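Local coordinates for protein cystalysin (PDB 1C7N) that binds pyridoxal-5'-phosphate as a member of the class I and II aminotransferase family, pairing two copies of its chain in the assembly, at residues D81-D86 / Y214-F219; R107-P112 / D197-S202; G115-T120 / E157-D162; K188-V193 / Q220-Q225. One frame throughout, in Å; residues are numbered along the deposited sequence.

Contacts 1 and 3 are buried, contacts 2 and 4 only partly so. Contacts 2 and 3 reach the same mixed sheet, from helix 98-109 and helix 153-160, and touch where L198, just before strand 199-203, packs on I117 of the sheet and S160 of helix 153-160. Contacts 1 and 4 share the continuous run 214-225 and meet where W85 lies against Q220. Helix 183-195 ties contact 4 to contact 3 through I192 on S160. The chemistry follows the place: a methyl on an indole plus a bridging water in contact 1, a thioether on a phenyl ring in contact 2, aliphatic packing in contact 3, and an amphipathic lysine with a helix N-cap in contact 4.

Contact 1 of 4, residues D81-D86 / Y214-F219; sequences DRHQWD and YEHTVF
V218 sets a methyl squarely over the indole of W85, a CH-pi contact that joins the turn that follows helix 69-83 to the loop after strand 199-203 in this aminotransferase-type fold. The packing is tight here: V218 CG1 lies 3.5 Å from the centroid of the W85 six-membered ring and only 12° off its normal. V218 CG1 is anti to the backbone N (chi1 172°), which leaves CG2 to turn the other way, against H83 CB at 3.7 Å. A beta-branched residue suits the spot because CG1 can cover the indole while CG2 fits between H83 CB and the W85 rim at CE3. Q84, with positive phi, turns the chain out of the helix between H83 and W85.

The histidine side is looser. H83 CD2 comes within 3.9 Å of H216 ND1, yet the rings, their planes 83° apart, meet obliquely. Each is held by a bond to a backbone carbonyl beyond the contact, H83 NE2 to F207 O and H216 NE2 to S172 O, and H83 also stacks on the F207 ring. No direct hydrogen bond joins the segments; a water spans them instead, donating to H83 O at 2.7 Å and accepting from V218 N at 2.9 Å.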
# COMPACT_ATOMS: atom_id res chain seq x y z
N ASP A 81 -11.80 -21.51 -12.53
CA ASP A 81 -12.72 -22.36 -11.78
C ASP A 81 -13.97 -21.65 -11.27
O ASP A 81 -15.07 -22.19 -11.34
CB ASP A 81 -12.00 -23.00 -10.59
CG ASP A 81 -10.76 -23.78 -11.00
OD1 ASP A 81 -10.62 -24.12 -12.20
OD2 ASP A 81 -9.92 -24.08 -10.12
N ARG A 82 -13.81 -20.43 -10.76
CA ARG A 82 -14.92 -19.68 -10.21
C ARG A 82 -15.73 -18.83 -11.18
O ARG A 82 -16.91 -18.58 -10.95
CB ARG A 82 -14.42 -18.79 -9.07
CG ARG A 82 -14.06 -19.54 -7.81
CD ARG A 82 -15.29 -19.79 -6.97
NE ARG A 82 -15.01 -20.66 -5.83
CZ ARG A 82 -15.78 -20.73 -4.74
NH1 ARG A 82 -16.87 -19.98 -4.64
NH2 ARG A 82 -15.44 -21.56 -3.76
N HIS A 83 -15.11 -18.38 -12.26
CA HIS A 83 -15.82 -17.53 -13.21
C HIS A 83 -15.73 -17.87 -14.70
O HIS A 83 -16.09 -17.04 -15.53
CB HIS A 83 -15.39 -16.07 -12.99
CG HIS A 83 -15.67 -15.56 -11.61
ND1 HIS A 83 -14.73 -15.61 -10.60
CD2 HIS A 83 -16.78 -15.02 -11.07
CE1 HIS A 83 -15.26 -15.12 -9.49
NE2 HIS A 83 -16.50 -14.76 -9.75
N GLN A 84 -15.27 -19.07 -15.03
CA GLN A 84 -15.15 -19.47 -16.45
C GLN A 84 -14.44 -18.35 -17.20
O GLN A 84 -14.79 -18.04 -18.34
CB GLN A 84 -16.53 -19.65 -17.08
CG GLN A 84 -17.52 -20.48 -16.31
CD GLN A 84 -18.93 -20.32 -16.83
OE1 GLN A 84 -19.47 -19.20 -16.87
NE2 GLN A 84 -19.55 -21.42 -17.23
N TRP A 85 -13.45 -17.75 -16.55
CA TRP A 85 -12.72 -16.65 -17.14
C TRP A 85 -11.27 -17.03 -17.40
O TRP A 85 -10.52 -17.34 -16.48
CB TRP A 85 -12.80 -15.46 -16.18
CG TRP A 85 -12.21 -14.19 -16.68
CD1 TRP A 85 -12.02 -13.83 -17.99
CD2 TRP A 85 -11.80 -13.08 -15.89
NE1 TRP A 85 -11.51 -12.55 -18.05
CE2 TRP A 85 -11.37 -12.07 -16.77
CE3 TRP A 85 -11.76 -12.83 -14.51
CZ2 TRP A 85 -10.91 -10.83 -16.32
CZ3 TRP A 85 -11.30 -11.60 -14.06
CH2 TRP A 85 -10.88 -10.61 -14.97
N ASP A 86 -10.89 -16.99 -18.68
CA ASP A 86 -9.54 -17.35 -19.10
C ASP A 86 -8.61 -16.14 -19.20
O ASP A 86 -8.70 -15.36 -20.15
CB ASP A 86 -9.60 -18.06 -20.45
CG ASP A 86 -8.28 -18.68 -20.85
OD1 ASP A 86 -8.16 -19.12 -22.02
OD2 ASP A 86 -7.35 -18.75 -20.01
N TYR A 214 -28.35 -16.76 -8.43
CA TYR A 214 -27.79 -15.80 -9.37
C TYR A 214 -26.42 -16.22 -9.87
O TYR A 214 -25.72 -16.99 -9.22
CB TYR A 214 -27.76 -14.41 -8.74
CG TYR A 214 -29.15 -13.99 -8.31
CD1 TYR A 214 -29.60 -14.23 -7.01
CD2 TYR A 214 -30.05 -13.46 -9.24
CE1 TYR A 214 -30.91 -13.95 -6.65
CE2 TYR A 214 -31.36 -13.19 -8.88
CZ TYR A 214 -31.79 -13.43 -7.59
OH TYR A 214 -33.09 -13.17 -7.25
N GLU A 215 -26.06 -15.71 -11.05
CA GLU A 215 -24.79 -16.04 -11.69
C GLU A 215 -24.07 -14.78 -12.15
O GLU A 215 -24.62 -14.00 -12.93
CB GLU A 215 -25.04 -16.92 -12.91
CG GLU A 215 -25.91 -18.15 -12.69
CD GLU A 215 -25.23 -19.23 -11.88
OE1 GLU A 215 -23.99 -19.37 -11.98
OE2 GLU A 215 -25.94 -19.95 -11.14
N HIS A 216 -22.83 -14.60 -11.71
CA HIS A 216 -22.04 -13.45 -12.12
C HIS A 216 -21.31 -13.76 -13.43
O HIS A 216 -20.82 -14.87 -13.64
CB HIS A 216 -21.01 -13.08 -11.05
CG HIS A 216 -20.14 -11.92 -11.43
ND1 HIS A 216 -19.00 -12.06 -12.19
CD2 HIS A 216 -20.27 -10.59 -11.20
CE1 HIS A 216 -18.47 -10.87 -12.41
NE2 HIS A 216 -19.22 -9.96 -11.81
N THR A 217 -21.26 -12.77 -14.31
CA THR A 217 -20.57 -12.90 -15.58
C THR A 217 -19.48 -11.84 -15.64
O THR A 217 -19.77 -10.64 -15.60
CB THR A 217 -21.53 -12.66 -16.77
OG1 THR A 217 -22.57 -13.64 -16.76
CG2 THR A 217 -20.77 -12.73 -18.09
N VAL A 218 -18.23 -12.27 -15.70
CA VAL A 218 -17.12 -11.32 -15.79
C VAL A 218 -17.34 -10.60 -17.12
O VAL A 218 -17.32 -11.21 -18.19
CB VAL A 218 -15.76 -12.03 -15.79
CG1 VAL A 218 -14.65 -11.04 -16.09
CG2 VAL A 218 -15.52 -12.68 -14.44
N PHE A 219 -17.55 -9.29 -17.04
CA PHE A 219 -17.82 -8.48 -18.22
C PHE A 219 -16.90 -8.70 -19.41
O PHE A 219 -17.38 -8.98 -20.52
CB PHE A 219 -17.83 -7.00 -17.83
CG PHE A 219 -18.78 -6.16 -18.63
CD1 PHE A 219 -19.15 -4.89 -18.19
CD2 PHE A 219 -19.32 -6.63 -19.83
CE1 PHE A 219 -20.04 -4.11 -18.92
CE2 PHE A 219 -20.21 -5.85 -20.57
CZ PHE A 219 -20.57 -4.59 -20.11
O HOH W 1 -18.02 -15.21 -15.81

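Contact 2 of 4, residues R107-P112 / D197-S202; sequences REFTKP and DLMLWS
F109, near the end of helix 98-109, lays its ring against M199 and its CB beside W201, two residues of strand 199-203. The first atom out from the backbone already has two neighbours: F109 CB is 4.0 Å from M199 SD and 4.1 Å from W201 CZ2, which reaches it with the edge of the indole. With CG anti to its own carbonyl carbon (chi1 -56°), the ring is presented to the methionine. F109 CG touches M199 SD at 3.8 Å, and CD2, the ring carbon closest to the strand, has M199 CE at 3.7 Å. CE2, CZ, CE1 and CD1 close the circle round the same methyl, which stands over the ring centre, 11° off the normal, as a CH-pi contact. The sulfur lies more obliquely, 4.3 Å from the F109 centroid to M199 SD, making this a Met-aromatic pair. On the opposite face of the ring E108 CG is offset toward the rim.

Methionine suits this place because its extended, unbranched chain spans the gap to the phenyl and brings a polarisable sulfur to a second partner: W201 NE1 makes a weak hydrogen bond to M199 SD at 3.5 Å, nearly straight at 165°. T110 adds a methyl, CG2, at the edge of W201 next to CH2 (3.9 Å), while its hydroxyl bonds to V106 O.

I257 and R260 of helix 255-267 and I231 of strand 230-234 also pack on F109, and the strand bearing M199 and W201 runs parallel between strands 230-234 and 165-171.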
# COMPACT_ATOMS: atom_id res chain seq x y z
N ARG A 107 -6.55 8.96 -13.57
CA ARG A 107 -5.32 9.73 -13.71
C ARG A 107 -4.62 9.49 -15.05
O ARG A 107 -4.25 10.43 -15.74
CB ARG A 107 -4.38 9.39 -12.56
CG ARG A 107 -3.04 10.11 -12.58
CD ARG A 107 -2.26 9.86 -11.28
NE ARG A 107 -3.08 10.17 -10.11
CZ ARG A 107 -3.64 9.25 -9.32
NH1 ARG A 107 -3.47 7.96 -9.57
NH2 ARG A 107 -4.38 9.63 -8.29
N GLU A 108 -4.46 8.22 -15.40
CA GLU A 108 -3.75 7.84 -16.62
C GLU A 108 -4.50 7.91 -17.95
O GLU A 108 -3.95 8.38 -18.94
CB GLU A 108 -3.17 6.44 -16.44
CG GLU A 108 -2.41 5.89 -17.65
CD GLU A 108 -1.29 6.81 -18.11
OE1 GLU A 108 -0.62 7.41 -17.25
OE2 GLU A 108 -1.08 6.92 -19.34
N PHE A 109 -5.75 7.46 -17.98
CA PHE A 109 -6.48 7.45 -19.24
C PHE A 109 -7.45 8.59 -19.55
O PHE A 109 -8.22 8.51 -20.51
CB PHE A 109 -7.17 6.09 -19.41
CG PHE A 109 -6.22 4.93 -19.32
CD1 PHE A 109 -5.93 4.34 -18.10
CD2 PHE A 109 -5.56 4.48 -20.46
CE1 PHE A 109 -4.99 3.31 -18.01
CE2 PHE A 109 -4.61 3.46 -20.37
CZ PHE A 109 -4.33 2.87 -19.15
N THR A 110 -7.41 9.64 -18.75
CA THR A 110 -8.25 10.81 -18.98
C THR A 110 -7.47 12.05 -18.57
O THR A 110 -6.42 11.94 -17.92
CB THR A 110 -9.57 10.78 -18.17
OG1 THR A 110 -9.28 10.89 -16.77
CG2 THR A 110 -10.35 9.50 -18.44
N LYS A 111 -7.97 13.22 -18.95
CA LYS A 111 -7.32 14.48 -18.61
C LYS A 111 -8.37 15.37 -17.96
O LYS A 111 -9.57 15.13 -18.11
CB LYS A 111 -6.79 15.15 -19.88
CG LYS A 111 -7.87 15.40 -20.93
CD LYS A 111 -7.32 16.18 -22.12
CE LYS A 111 -8.36 16.33 -23.23
NZ LYS A 111 -9.58 17.05 -22.78
N PRO A 112 -7.94 16.39 -17.21
CA PRO A 112 -8.93 17.26 -16.57
C PRO A 112 -9.95 17.73 -17.61
O PRO A 112 -9.58 18.04 -18.75
CB PRO A 112 -8.08 18.40 -16.02
CG PRO A 112 -6.81 17.70 -15.64
CD PRO A 112 -6.57 16.80 -16.84
N ASP A 197 -15.89 5.13 -28.43
CA ASP A 197 -14.47 5.09 -28.09
C ASP A 197 -14.30 4.99 -26.58
O ASP A 197 -13.24 5.31 -26.04
CB ASP A 197 -13.75 6.34 -28.60
CG ASP A 197 -13.83 6.48 -30.11
OD1 ASP A 197 -13.65 5.47 -30.82
OD2 ASP A 197 -14.06 7.61 -30.59
N LEU A 198 -15.36 4.56 -25.89
CA LEU A 198 -15.31 4.41 -24.44
C LEU A 198 -14.46 3.24 -24.02
O LEU A 198 -14.45 2.19 -24.66
CB LEU A 198 -16.72 4.22 -23.87
CG LEU A 198 -17.66 5.42 -23.74
CD1 LEU A 198 -19.01 4.93 -23.21
CD2 LEU A 198 -17.07 6.45 -22.79
N MET A 199 -13.73 3.42 -22.93
CA MET A 199 -12.90 2.37 -22.38
C MET A 199 -13.82 1.75 -21.34
O MET A 199 -14.82 2.36 -20.96
CB MET A 199 -11.68 3.01 -21.71
CG MET A 199 -10.52 2.07 -21.49
SD MET A 199 -9.04 3.00 -21.08
CE MET A 199 -8.01 1.69 -20.42
N LEU A 200 -13.52 0.54 -20.88
CA LEU A 200 -14.36 -0.09 -19.86
C LEU A 200 -13.58 -0.39 -18.59
O LEU A 200 -12.61 -1.16 -18.61
CB LEU A 200 -14.98 -1.39 -20.38
CG LEU A 200 -15.78 -2.17 -19.31
CD1 LEU A 200 -17.00 -1.36 -18.89
CD2 LEU A 200 -16.20 -3.52 -19.85
N TRP A 201 -14.00 0.22 -17.48
CA TRP A 201 -13.36 -0.00 -16.19
C TRP A 201 -14.42 -0.71 -15.34
O TRP A 201 -15.31 -0.07 -14.79
CB TRP A 201 -12.97 1.33 -15.52
CG TRP A 201 -12.12 2.23 -16.37
CD1 TRP A 201 -11.35 1.88 -17.44
CD2 TRP A 201 -11.95 3.65 -16.20
NE1 TRP A 201 -10.70 2.99 -17.95
CE2 TRP A 201 -11.06 4.08 -17.21
CE3 TRP A 201 -12.47 4.59 -15.30
CZ2 TRP A 201 -10.67 5.42 -17.33
CZ3 TRP A 201 -12.08 5.91 -15.42
CH2 TRP A 201 -11.19 6.32 -16.43
N SER A 202 -14.31 -2.03 -15.25
CA SER A 202 -15.27 -2.83 -14.50
C SER A 202 -14.81 -3.26 -13.11
O SER A 202 -13.87 -4.05 -12.97
CB SER A 202 -15.64 -4.07 -15.32
OG SER A 202 -16.74 -4.75 -14.75

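Contact 3 of 4, residues G115-T120 / E157-D162; sequences GVIIIT and EKLSKD
I117 reaches from strand 115-118 to the backbone end of L159 on helix 153-160. The touching atom is the far methyl: I117 CD1 rests 3.5 Å from L159 CB, 3.9 Å from L159 O and 4.1 Å from S160 N, pressing on the helix surface itself rather than on a side-chain tip. An extended CG1 branch (chi2 169°) gives the isoleucine this length, while the branching at CB suits a strand. I138 of strand 136-139 packs on both I117 and L159.

The helical turn behind L159 is fixed by polar bonds. S160 OG donates to E157 O at 2.6 Å, tilted 29° from the carbonyl plane, and also takes a hydrogen bond from K195 NZ, which settles a buried hydroxyl. L159 O is bonded by N165 ND2 at the start of the next strand. This helix belongs to the beta-alpha-beta crossover from strand 136-139 to strand 165-171, parallel strands with 115-118 between them, so it passes over I117.

Across the contact itself there is no hydrogen bond and no charge. The attraction is therefore dispersion and the exclusion of water, which have little directionality; the L159 O to N165 ND2 and S160 OG to K195 NZ bonds probably add direction.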
# COMPACT_ATOMS: atom_id res chain seq x y z
N GLY A 115 -14.88 13.50 -19.37
CA GLY A 115 -15.99 12.93 -18.64
C GLY A 115 -15.82 11.44 -18.43
O GLY A 115 -15.20 10.75 -19.24
N VAL A 116 -16.34 10.95 -17.31
CA VAL A 116 -16.31 9.53 -16.96
C VAL A 116 -17.73 9.14 -16.58
O VAL A 116 -18.34 9.76 -15.70
CB VAL A 116 -15.37 9.24 -15.77
CG1 VAL A 116 -15.50 7.77 -15.36
CG2 VAL A 116 -13.94 9.56 -16.15
N ILE A 117 -18.26 8.12 -17.24
CA ILE A 117 -19.62 7.67 -16.99
C ILE A 117 -19.74 6.62 -15.89
O ILE A 117 -19.01 5.61 -15.89
CB ILE A 117 -20.26 7.11 -18.27
CG1 ILE A 117 -20.36 8.23 -19.32
CG2 ILE A 117 -21.64 6.54 -17.97
CD1 ILE A 117 -20.73 7.74 -20.70
N ILE A 118 -20.65 6.87 -14.96
CA ILE A 118 -20.93 5.96 -13.86
C ILE A 118 -22.44 5.78 -13.76
O ILE A 118 -23.21 6.69 -14.08
CB ILE A 118 -20.42 6.51 -12.50
CG1 ILE A 118 -21.03 7.88 -12.23
CG2 ILE A 118 -18.89 6.54 -12.49
CD1 ILE A 118 -20.85 8.36 -10.81
N ILE A 119 -22.86 4.60 -13.33
CA ILE A 119 -24.27 4.29 -13.17
C ILE A 119 -24.61 4.49 -11.70
O ILE A 119 -24.08 3.80 -10.83
CB ILE A 119 -24.55 2.85 -13.65
CG1 ILE A 119 -24.21 2.74 -15.14
CG2 ILE A 119 -26.00 2.48 -13.40
CD1 ILE A 119 -24.39 1.37 -15.74
N THR A 120 -25.50 5.45 -11.43
CA THR A 120 -25.88 5.82 -10.07
C THR A 120 -27.30 5.46 -9.65
O THR A 120 -28.16 5.22 -10.49
CB THR A 120 -25.71 7.34 -9.90
OG1 THR A 120 -26.61 8.01 -10.78
CG2 THR A 120 -24.28 7.76 -10.25
N GLU A 157 -26.52 5.04 -24.17
CA GLU A 157 -26.02 5.09 -25.54
C GLU A 157 -25.79 6.54 -25.94
O GLU A 157 -24.83 6.86 -26.65
CB GLU A 157 -27.00 4.43 -26.52
CG GLU A 157 -26.38 4.20 -27.90
CD GLU A 157 -27.34 3.58 -28.90
OE1 GLU A 157 -27.96 2.54 -28.57
OE2 GLU A 157 -27.47 4.12 -30.02
N LYS A 158 -26.67 7.42 -25.48
CA LYS A 158 -26.55 8.83 -25.78
C LYS A 158 -25.24 9.37 -25.22
O LYS A 158 -24.49 10.05 -25.92
CB LYS A 158 -27.73 9.60 -25.17
CG LYS A 158 -27.67 11.10 -25.43
CD LYS A 158 -28.89 11.79 -24.84
CE LYS A 158 -28.81 13.30 -25.02
NZ LYS A 158 -29.99 13.98 -24.41
N LEU A 159 -24.97 9.06 -23.96
CA LEU A 159 -23.75 9.53 -23.31
C LEU A 159 -22.48 8.99 -23.95
O LEU A 159 -21.46 9.68 -24.00
CB LEU A 159 -23.76 9.16 -21.82
CG LEU A 159 -24.87 9.78 -20.96
CD1 LEU A 159 -24.85 9.15 -19.58
CD2 LEU A 159 -24.67 11.29 -20.88
N SER A 160 -22.53 7.75 -24.43
CA SER A 160 -21.36 7.13 -25.05
C SER A 160 -20.99 7.83 -26.35
O SER A 160 -19.84 7.76 -26.80
CB SER A 160 -21.63 5.65 -25.34
OG SER A 160 -22.59 5.51 -26.38
N LYS A 161 -21.95 8.50 -26.96
CA LYS A 161 -21.72 9.21 -28.21
C LYS A 161 -21.01 10.54 -27.98
O LYS A 161 -20.50 11.15 -28.92
CB LYS A 161 -23.04 9.42 -28.95
CG LYS A 161 -23.61 8.14 -29.56
CD LYS A 161 -25.12 8.06 -29.40
CE LYS A 161 -25.84 9.26 -30.00
NZ LYS A 161 -27.30 9.22 -29.73
N ASP A 162 -20.98 11.00 -26.73
CA ASP A 162 -20.31 12.25 -26.38
C ASP A 162 -18.80 12.00 -26.33
O ASP A 162 -18.29 11.39 -25.39
CB ASP A 162 -20.79 12.77 -25.03
CG ASP A 162 -20.23 14.15 -24.70
OD1 ASP A 162 -19.22 14.56 -25.32
OD2 ASP A 162 -20.79 14.82 -23.81

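Contact 4 of 4, residues K188-V193 / Q220-Q225; sequences KIKDIV and QSIDEQ
K190 lies with its aliphatic chain against I222 and D223, so that helix 183-195 packs beside the N-cap that opens helix 224-227. Ahead of it in sequence, K188 contributes its carbonyl to the helix, accepting from I192 N at 3.2 Å. I189 turns toward the sheet, packing on L168 and F170 of strand 165-171 and on the F219 ring.

K190 itself carries the contact. Its CD meets D223 CB at 3.5 Å and I222 CD1 at 3.7 Å, and its CB and CE also lie close to that methyl. The anti turns at chi1 and chi2 (168° and -175°) carry CD out to the loop; the bends at chi3 and chi4 then bring the amine round to D191. A lysine fits such a place well: its methylenes fill apolar ground while its charge reaches a carboxylate.

That carboxylate is D191, next in the chain. K190 NZ makes a salt bridge to D191 OD1 at 2.9 Å, arriving from above the carboxylate plane. The D223 carboxylate is a more distant neighbour, with OD2 4.5 Å from K190 NZ, too far for a salt bridge, though the opposite charges probably attract.

I192 faces E157 and S160 of helix 153-160. V193, whose N closes a helical bond to I189 O, touches L226 just past the cap. Aspartate suits the cap position because its short carboxylate can turn back to the first amides of the helix: D223 OD1 accepts from L226 N, and weakly from Q225 N, 2.7 Å away but bent to 118° at the hydrogen.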
# COMPACT_ATOMS: atom_id res chain seq x y z
N LYS A 188 -26.01 -5.62 -24.13
CA LYS A 188 -26.44 -4.29 -24.58
C LYS A 188 -25.38 -3.24 -24.26
O LYS A 188 -25.13 -2.34 -25.06
CB LYS A 188 -27.75 -3.89 -23.90
CG LYS A 188 -29.01 -4.44 -24.54
CD LYS A 188 -30.23 -3.70 -23.99
CE LYS A 188 -31.52 -4.11 -24.67
NZ LYS A 188 -32.67 -3.27 -24.20
N ILE A 189 -24.78 -3.35 -23.08
CA ILE A 189 -23.75 -2.40 -22.69
C ILE A 189 -22.50 -2.63 -23.54
O ILE A 189 -21.86 -1.67 -23.97
CB ILE A 189 -23.38 -2.56 -21.20
CG1 ILE A 189 -24.63 -2.36 -20.34
CG2 ILE A 189 -22.30 -1.54 -20.81
CD1 ILE A 189 -24.41 -2.58 -18.86
N LYS A 190 -22.18 -3.89 -23.80
CA LYS A 190 -21.01 -4.22 -24.62
C LYS A 190 -21.13 -3.59 -26.00
O LYS A 190 -20.16 -3.04 -26.52
CB LYS A 190 -20.87 -5.74 -24.77
CG LYS A 190 -19.85 -6.15 -25.83
CD LYS A 190 -19.83 -7.66 -26.04
CE LYS A 190 -21.18 -8.18 -26.54
NZ LYS A 190 -21.51 -7.76 -27.93
N ASP A 191 -22.32 -3.69 -26.60
CA ASP A 191 -22.53 -3.11 -27.92
C ASP A 191 -22.34 -1.60 -27.91
O ASP A 191 -21.70 -1.04 -28.80
CB ASP A 191 -23.93 -3.46 -28.45
CG ASP A 191 -24.07 -4.92 -28.81
OD1 ASP A 191 -23.04 -5.59 -29.06
OD2 ASP A 191 -25.22 -5.41 -28.85
N ILE A 192 -22.90 -0.94 -26.90
CA ILE A 192 -22.77 0.50 -26.77
C ILE A 192 -21.30 0.89 -26.62
O ILE A 192 -20.84 1.87 -27.21
CB ILE A 192 -23.55 1.02 -25.53
CG1 ILE A 192 -25.05 0.76 -25.71
CG2 ILE A 192 -23.28 2.50 -25.32
CD1 ILE A 192 -25.89 1.21 -24.54
N VAL A 193 -20.56 0.10 -25.84
CA VAL A 193 -19.14 0.38 -25.62
C VAL A 193 -18.29 0.20 -26.87
O VAL A 193 -17.51 1.08 -27.22
CB VAL A 193 -18.57 -0.52 -24.50
CG1 VAL A 193 -17.05 -0.34 -24.42
CG2 VAL A 193 -19.21 -0.15 -23.17
N GLN A 220 -15.59 -8.60 -19.21
CA GLN A 220 -14.65 -8.76 -20.32
C GLN A 220 -14.50 -10.20 -20.83
O GLN A 220 -13.75 -10.45 -21.77
CB GLN A 220 -13.28 -8.21 -19.95
CG GLN A 220 -12.52 -9.01 -18.91
CD GLN A 220 -11.09 -8.54 -18.77
OE1 GLN A 220 -10.81 -7.50 -18.16
NE2 GLN A 220 -10.16 -9.30 -19.35
N SER A 221 -15.21 -11.13 -20.21
CA SER A 221 -15.13 -12.53 -20.62
C SER A 221 -16.11 -12.87 -21.75
O SER A 221 -16.05 -13.95 -22.32
CB SER A 221 -15.42 -13.45 -19.44
OG SER A 221 -16.81 -13.48 -19.15
N ILE A 222 -17.01 -11.94 -22.07
CA ILE A 222 -18.00 -12.19 -23.11
C ILE A 222 -17.59 -11.76 -24.51
O ILE A 222 -18.29 -12.03 -25.48
CB ILE A 222 -19.34 -11.50 -22.77
CG1 ILE A 222 -19.19 -9.98 -22.85
CG2 ILE A 222 -19.80 -11.91 -21.37
CD1 ILE A 222 -20.50 -9.23 -22.75
N ASP A 223 -16.44 -11.09 -24.63
CA ASP A 223 -15.98 -10.61 -25.93
C ASP A 223 -14.51 -10.21 -25.84
O ASP A 223 -14.13 -9.42 -24.98
CB ASP A 223 -16.83 -9.42 -26.38
CG ASP A 223 -16.52 -8.97 -27.80
OD1 ASP A 223 -15.45 -8.36 -28.02
OD2 ASP A 223 -17.35 -9.23 -28.70
N GLU A 224 -13.68 -10.76 -26.73
CA GLU A 224 -12.26 -10.46 -26.73
C GLU A 224 -11.92 -9.03 -27.15
O GLU A 224 -10.96 -8.45 -26.65
CB GLU A 224 -11.50 -11.45 -27.62
CG GLU A 224 -11.32 -12.83 -27.00
CD GLU A 224 -10.61 -12.78 -25.65
OE1 GLU A 224 -9.87 -11.80 -25.39
OE2 GLU A 224 -10.78 -13.72 -24.84
N GLN A 225 -12.71 -8.47 -28.06
CA GLN A 225 -12.47 -7.10 -28.50
C GLN A 225 -12.83 -6.14 -27.37
O GLN A 225 -12.21 -5.08 -27.23
CB GLN A 225 -13.28 -6.77 -29.76
CG GLN A 225 -12.69 -7.35 -31.03
CD GLN A 225 -12.85 -8.86 -31.12
OE1 GLN A 225 -13.97 -9.36 -31.26
NE2 GLN A 225 -11.74 -9.58 -31.03